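PDB 2RA8: uncharacterized protein Q64V53_BACFR from Bacteroides fragilis, which is of unknown function but joins a WGR domain, a module often linked to nucleic-acid binding, to a leucine-rich-repeat domain that probably serves as a binding scaffold. Local coordinates for residues Ile259-Glu264 / Ile286-Leu291; Asn313-Tyr318 / Asp336-Gln341. All coordinates share one frame; numbering follows the deposited sequence.

Contact 1: Ile259-Glu264 / Ile286-Leu291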
loop_
_atom_site.group_PDB
_atom_site.type_symbol
_atom_site.label_atom_id
_atom_site.label_comp_id
_atom_site.label_asym_id
_atom_site.label_seq_id
_atom_site.Cartn_x
_atom_site.Cartn_y
_atom_site.Cartn_z
ATOM N N ILE A 259 15.562 15.576 -6.061
ATOM C CA ILE A 259 16.542 14.589 -6.493
ATOM C C ILE A 259 16.393 13.689 -5.299
ATOM O O ILE A 259 16.877 13.991 -4.207
ATOM C CB ILE A 259 17.966 15.173 -6.590
ATOM C CG1 ILE A 259 17.994 16.326 -7.610
ATOM C CG2 ILE A 259 18.938 14.082 -7.004
ATOM C CD1 ILE A 259 17.488 15.948 -8.987
ATOM N N VAL A 260 15.695 12.583 -5.510
ATOM C CA VAL A 260 15.350 11.674 -4.432
ATOM C C VAL A 260 15.795 10.262 -4.589
ATOM O O VAL A 260 16.379 9.881 -5.597
ATOM C CB VAL A 260 13.812 11.644 -4.275
ATOM C CG1 VAL A 260 13.278 13.047 -4.063
ATOM C CG2 VAL A 260 13.177 11.025 -5.529
ATOM N N ASP A 261 15.512 9.467 -3.564
ATOM C CA ASP A 261 15.829 8.048 -3.588
ATOM C C ASP A 261 17.289 7.750 -3.906
ATOM O O ASP A 261 17.594 6.838 -4.679
ATOM C CB ASP A 261 14.896 7.380 -4.608
ATOM C CG ASP A 261 14.958 5.869 -4.564
ATOM O OD1 ASP A 261 14.779 5.294 -3.464
ATOM O OD2 ASP A 261 15.179 5.268 -5.636
ATOM N N ALA A 262 18.201 8.511 -3.300
ATOM C CA ALA A 262 19.638 8.330 -3.522
ATOM C C ALA A 262 20.365 7.872 -2.276
ATOM O O ALA A 262 19.965 8.211 -1.161
ATOM C CB ALA A 262 20.258 9.644 -4.012
ATOM N N GLU A 263 21.439 7.107 -2.462
ATOM C CA GLU A 263 22.253 6.633 -1.341
ATOM C C GLU A 263 22.983 7.809 -0.751
ATOM O O GLU A 263 23.168 7.895 0.457
ATOM C CB GLU A 263 23.270 5.594 -1.807
ATOM C CG GLU A 263 22.843 4.157 -1.556
ATOM C CD GLU A 263 23.865 3.145 -2.048
ATOM O OE1 GLU A 263 25.068 3.305 -1.736
ATOM O OE2 GLU A 263 23.463 2.183 -2.740
ATOM N N GLU A 264 23.396 8.733 -1.611
ATOM C CA GLU A 264 24.090 9.936 -1.164
ATOM C C GLU A 264 23.104 11.075 -1.108
ATOM O O GLU A 264 23.273 12.103 -1.765
ATOM C CB GLU A 264 25.233 10.279 -2.122
ATOM C CG GLU A 264 26.304 9.197 -2.198
ATOM C CD GLU A 264 27.455 9.570 -3.119
ATOM O OE1 GLU A 264 28.142 10.576 -2.840
ATOM O OE2 GLU A 264 27.674 8.857 -4.122
ATOM N N ILE A 286 13.749 16.037 -0.807
ATOM C CA ILE A 286 14.908 15.200 -0.551
ATOM C C ILE A 286 14.437 13.972 0.165
ATOM O O ILE A 286 14.973 13.590 1.202
ATOM C CB ILE A 286 15.947 15.937 0.316
ATOM C CG1 ILE A 286 15.274 16.518 1.561
ATOM C CG2 ILE A 286 16.602 17.053 -0.500
ATOM C CD1 ILE A 286 16.231 16.807 2.702
ATOM N N SER A 287 13.422 13.341 -0.406
ATOM C CA SER A 287 12.827 12.140 0.167
ATOM C C SER A 287 13.351 10.846 -0.393
ATOM O O SER A 287 14.234 10.828 -1.253
ATOM C CB SER A 287 11.318 12.180 -0.046
ATOM O OG SER A 287 11.020 12.297 -1.426
ATOM N N ALA A 288 12.797 9.754 0.125
ATOM C CA ALA A 288 13.110 8.394 -0.301
ATOM C C ALA A 288 14.542 7.936 -0.275
ATOM O O ALA A 288 14.842 6.858 -0.800
ATOM C CB ALA A 288 12.532 8.160 -1.696
ATOM N N GLY A 289 15.438 8.707 0.335
ATOM C CA GLY A 289 16.838 8.305 0.357
ATOM C C GLY A 289 17.467 8.111 1.726
ATOM O O GLY A 289 16.779 8.115 2.757
ATOM N N VAL A 290 18.788 7.937 1.735
ATOM C CA VAL A 290 19.533 7.757 2.975
ATOM C C VAL A 290 19.953 9.104 3.509
ATOM O O VAL A 290 21.132 9.444 3.540
ATOM C CB VAL A 290 20.778 6.877 2.757
ATOM C CG1 VAL A 290 21.479 6.626 4.079
ATOM C CG2 VAL A 290 20.365 5.565 2.120
ATOM N N LEU A 291 18.957 9.880 3.917
ATOM C CA LEU A 291 19.155 11.209 4.470
ATOM C C LEU A 291 19.397 10.998 5.952
ATOM O O LEU A 291 18.515 10.505 6.668
ATOM C CB LEU A 291 17.885 12.022 4.263
ATOM C CG LEU A 291 17.795 13.542 4.111
ATOM C CD1 LEU A 291 16.694 14.020 5.039
ATOM C CD2 LEU A 291 19.096 14.233 4.408
#
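The backbones of V260-E263 and I286-V290 run side by side and are tied by two hydrogen bonds, D261 N to S287 O at 3.0 Å and V290 N to A262 O at 3.1 Å. The first is nearly straight (173° at the hydrogen) and lies in the carbonyl plane of S287. D261 and G289 come close, with 4.1 Å between their CA atoms. The CA-H of D261 also points at A288 O. V260 faces the other segment. Its CB sits 3.2 Å from S287 O, and its CG1 lies against the hydroxyl OG of S287, which bonds back to D285. CB of D261 rests 3.8 Å from CB of A288. The carboxylate turns away from the backbone N (chi1 -170°), and its OD1 bonds to the backbone N of L355, probably the start of the C-terminal tag. V290, the central residue of an inverse gamma turn, sets its CB 3.5 Å from E263 O. The contact joins neighbouring turns of the leucine-rich-repeat domain, where the parallel strands 256-260 and 283-285 give way to the loops that lead to the helices. The side chains add mainly van der Waals contact between the segments. Two main-chain hydrogen bonds thus carry the joint in a largely buried place.

Contact 2: Asn313-Tyr318 / Asp336-Gln341; sequences NMKYNY and DVSDSQ
Two successive loops of the leucine-rich-repeat domain meet here, where strands 311-313 and 334-336 of its parallel sheet end, the second being the outermost strand of that sheet within the chain. The loops run in nearly the same direction, in matching register from N313 with D336 to Y318 with Q341. Backbone bonds hold them: M314 N to D336 O, Y316 N to S338 O, and Q341 N to N317 O at 2.7 Å. N317 is the polar hub. Its CG stands between the backbone N and the carbonyl carbon (chi1 61°), and this turns the amide in toward the other loop. ND2 gives one bond to V337 O at 2.9 Å, from above the carbonyl plane, and another to M314 O of its own loop. OD1 accepts from the hydroxyl OG of S340 at 2.7 Å and from the backbone N of L319. Both loops begin with an Asx turn, made by N313 and D336. OD1 of D336 takes the backbone N and the hydroxyl of S338, and a water links D336 OD2 to N313 OD1. The K315 chain slants across D336, its CG near S338 OG, and runs beside D339, where NZ meets OD2 at 2.7 Å in a salt bridge. CB of Q341 makes a CH-pi contact over one face of the Y318 ring, 3.7 Å from its centroid and offset toward the ring's edge. The methyl CE of selenomethionine M314 meets CG1 of V337 at 3.6 Å. The Y316 and Y318 hydroxyls bond to the backbone of I352. With both its amide nitrogen and oxygen engaged, N317 is fixed in rotation and pins the two loops together, while K315, itself exposed, adds a charged tie to D339.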
loop_
_atom_site.group_PDB
_atom_site.type_symbol
_atom_site.label_atom_id
_atom_site.label_comp_id
_atom_site.label_asym_id
_atom_site.label_seq_id
_atom_site.Cartn_x
_atom_site.Cartn_y
_atom_site.Cartn_z
ATOM N N ASN A 313 10.239 18.128 1.929
ATOM C CA ASN A 313 9.844 16.730 1.991
ATOM C C ASN A 313 11.006 15.821 2.291
ATOM O O ASN A 313 11.940 15.707 1.500
ATOM C CB ASN A 313 9.181 16.306 0.669
ATOM C CG ASN A 313 8.615 14.898 0.724
ATOM O OD1 ASN A 313 8.195 14.429 1.782
ATOM N ND2 ASN A 313 8.582 14.223 -0.423
HETATM N N MSE A 314 10.951 15.168 3.448
HETATM C CA MSE A 314 11.994 14.239 3.870
HETATM C C MSE A 314 11.369 12.906 4.210
HETATM O O MSE A 314 11.890 12.140 5.021
HETATM C CB MSE A 314 12.737 14.797 5.086
HETATM C CG MSE A 314 13.456 16.121 4.805
HETATM SE SE MSE A 314 14.411 16.866 6.334
HETATM C CE MSE A 314 13.042 18.027 7.030
ATOM N N LYS A 315 10.231 12.631 3.579
ATOM C CA LYS A 315 9.500 11.386 3.790
ATOM C C LYS A 315 10.386 10.234 3.401
ATOM O O LYS A 315 10.851 10.155 2.271
ATOM C CB LYS A 315 8.218 11.412 2.964
ATOM C CG LYS A 315 7.218 10.315 3.276
ATOM C CD LYS A 315 5.849 10.705 2.732
ATOM C CE LYS A 315 4.967 9.494 2.481
ATOM N NZ LYS A 315 4.820 8.652 3.694
ATOM N N TYR A 316 10.599 9.327 4.354
ATOM C CA TYR A 316 11.488 8.162 4.228
ATOM C C TYR A 316 12.882 8.707 4.403
ATOM O O TYR A 316 13.443 9.349 3.504
ATOM C CB TYR A 316 11.376 7.429 2.879
ATOM C CG TYR A 316 12.246 6.176 2.832
ATOM C CD1 TYR A 316 13.601 6.257 2.501
ATOM C CD2 TYR A 316 11.744 4.931 3.226
ATOM C CE1 TYR A 316 14.436 5.142 2.573
ATOM C CE2 TYR A 316 12.580 3.803 3.303
ATOM C CZ TYR A 316 13.921 3.925 2.977
ATOM O OH TYR A 316 14.770 2.842 3.065
ATOM N N ASN A 317 13.447 8.458 5.579
ATOM C CA ASN A 317 14.771 8.963 5.920
ATOM C C ASN A 317 15.432 8.122 6.988
ATOM O O ASN A 317 14.909 7.087 7.403
ATOM C CB ASN A 317 14.636 10.395 6.441
ATOM C CG ASN A 317 13.784 10.475 7.700
ATOM O OD1 ASN A 317 14.151 9.933 8.745
ATOM N ND2 ASN A 317 12.638 11.141 7.605
ATOM N N TYR A 318 16.591 8.576 7.447
ATOM C CA TYR A 318 17.332 7.878 8.488
ATOM C C TYR A 318 17.741 8.875 9.552
ATOM O O TYR A 318 18.865 8.845 10.044
ATOM C CB TYR A 318 18.575 7.187 7.895
ATOM C CG TYR A 318 18.316 5.834 7.261
ATOM C CD1 TYR A 318 18.381 4.662 8.019
ATOM C CD2 TYR A 318 18.014 5.722 5.904
ATOM C CE1 TYR A 318 18.154 3.409 7.435
ATOM C CE2 TYR A 318 17.786 4.476 5.314
ATOM C CZ TYR A 318 17.859 3.330 6.084
ATOM O OH TYR A 318 17.648 2.108 5.495
ATOM N N ASP A 336 8.029 17.090 6.219
ATOM C CA ASP A 336 7.580 15.724 6.389
ATOM C C ASP A 336 8.789 14.873 6.687
ATOM O O ASP A 336 9.605 14.593 5.805
ATOM C CB ASP A 336 6.895 15.209 5.124
ATOM C CG ASP A 336 6.186 13.885 5.352
ATOM O OD1 ASP A 336 6.687 13.081 6.168
ATOM O OD2 ASP A 336 5.138 13.648 4.707
ATOM N N VAL A 337 8.917 14.462 7.942
ATOM C CA VAL A 337 10.045 13.634 8.341
ATOM C C VAL A 337 9.584 12.237 8.667
ATOM O O VAL A 337 10.302 11.471 9.302
ATOM C CB VAL A 337 10.777 14.249 9.558
ATOM C CG1 VAL A 337 11.621 15.426 9.109
ATOM C CG2 VAL A 337 9.766 14.717 10.596
ATOM N N SER A 338 8.385 11.898 8.199
ATOM C CA SER A 338 7.781 10.589 8.439
ATOM C C SER A 338 8.532 9.461 7.792
ATOM O O SER A 338 9.434 9.680 6.987
ATOM C CB SER A 338 6.330 10.568 7.925
ATOM O OG SER A 338 6.281 10.460 6.508
ATOM N N ASP A 339 8.142 8.238 8.145
ATOM C CA ASP A 339 8.750 7.024 7.621
ATOM C C ASP A 339 10.228 6.899 7.857
ATOM O O ASP A 339 10.960 6.372 7.013
ATOM C CB ASP A 339 8.453 6.882 6.126
ATOM C CG ASP A 339 7.090 6.259 5.861
ATOM O OD1 ASP A 339 6.909 5.068 6.192
ATOM O OD2 ASP A 339 6.199 6.957 5.329
ATOM N N SER A 340 10.683 7.380 9.007
ATOM C CA SER A 340 12.090 7.275 9.357
ATOM C C SER A 340 12.406 5.812 9.504
ATOM O O SER A 340 11.595 5.042 10.016
ATOM C CB SER A 340 12.382 7.985 10.690
ATOM O OG SER A 340 12.195 9.385 10.586
ATOM N N GLN A 341 13.583 5.413 9.044
ATOM C CA GLN A 341 13.999 4.025 9.147
ATOM C C GLN A 341 14.917 3.899 10.335
ATOM O O GLN A 341 15.272 4.904 10.955
ATOM C CB GLN A 341 14.729 3.596 7.875
ATOM C CG GLN A 341 13.936 3.832 6.587
ATOM C CD GLN A 341 12.600 3.102 6.566
ATOM O OE1 GLN A 341 11.542 3.702 6.753
ATOM N NE2 GLN A 341 12.649 1.795 6.346
HETATM O O HOH W 1 5.576 13.844 1.736
#

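How the contacts relate
Contacts 1 and 2 are repeats of one theme, loops leaving adjacent strands of the same parallel sheet. They lie about 10 Å apart, centre to centre, and touch directly. The loop 286-291 of contact 1 packs against 313-318 of contact 2: A288 N lies 2.9 Å from K315 O, and L291 O lies 2.8 Å from Y318 N, both probable hydrogen bonds. Contact 1 is almost wholly buried and leans on main-chain pairing, with the polar ends of D261 and S287 bonded outside it. Contact 2 belongs to the last strand of the sheet and is only partly buried. It uses amide, hydroxyl, water and salt-bridge links, and E342 of the second subunit packs on V337.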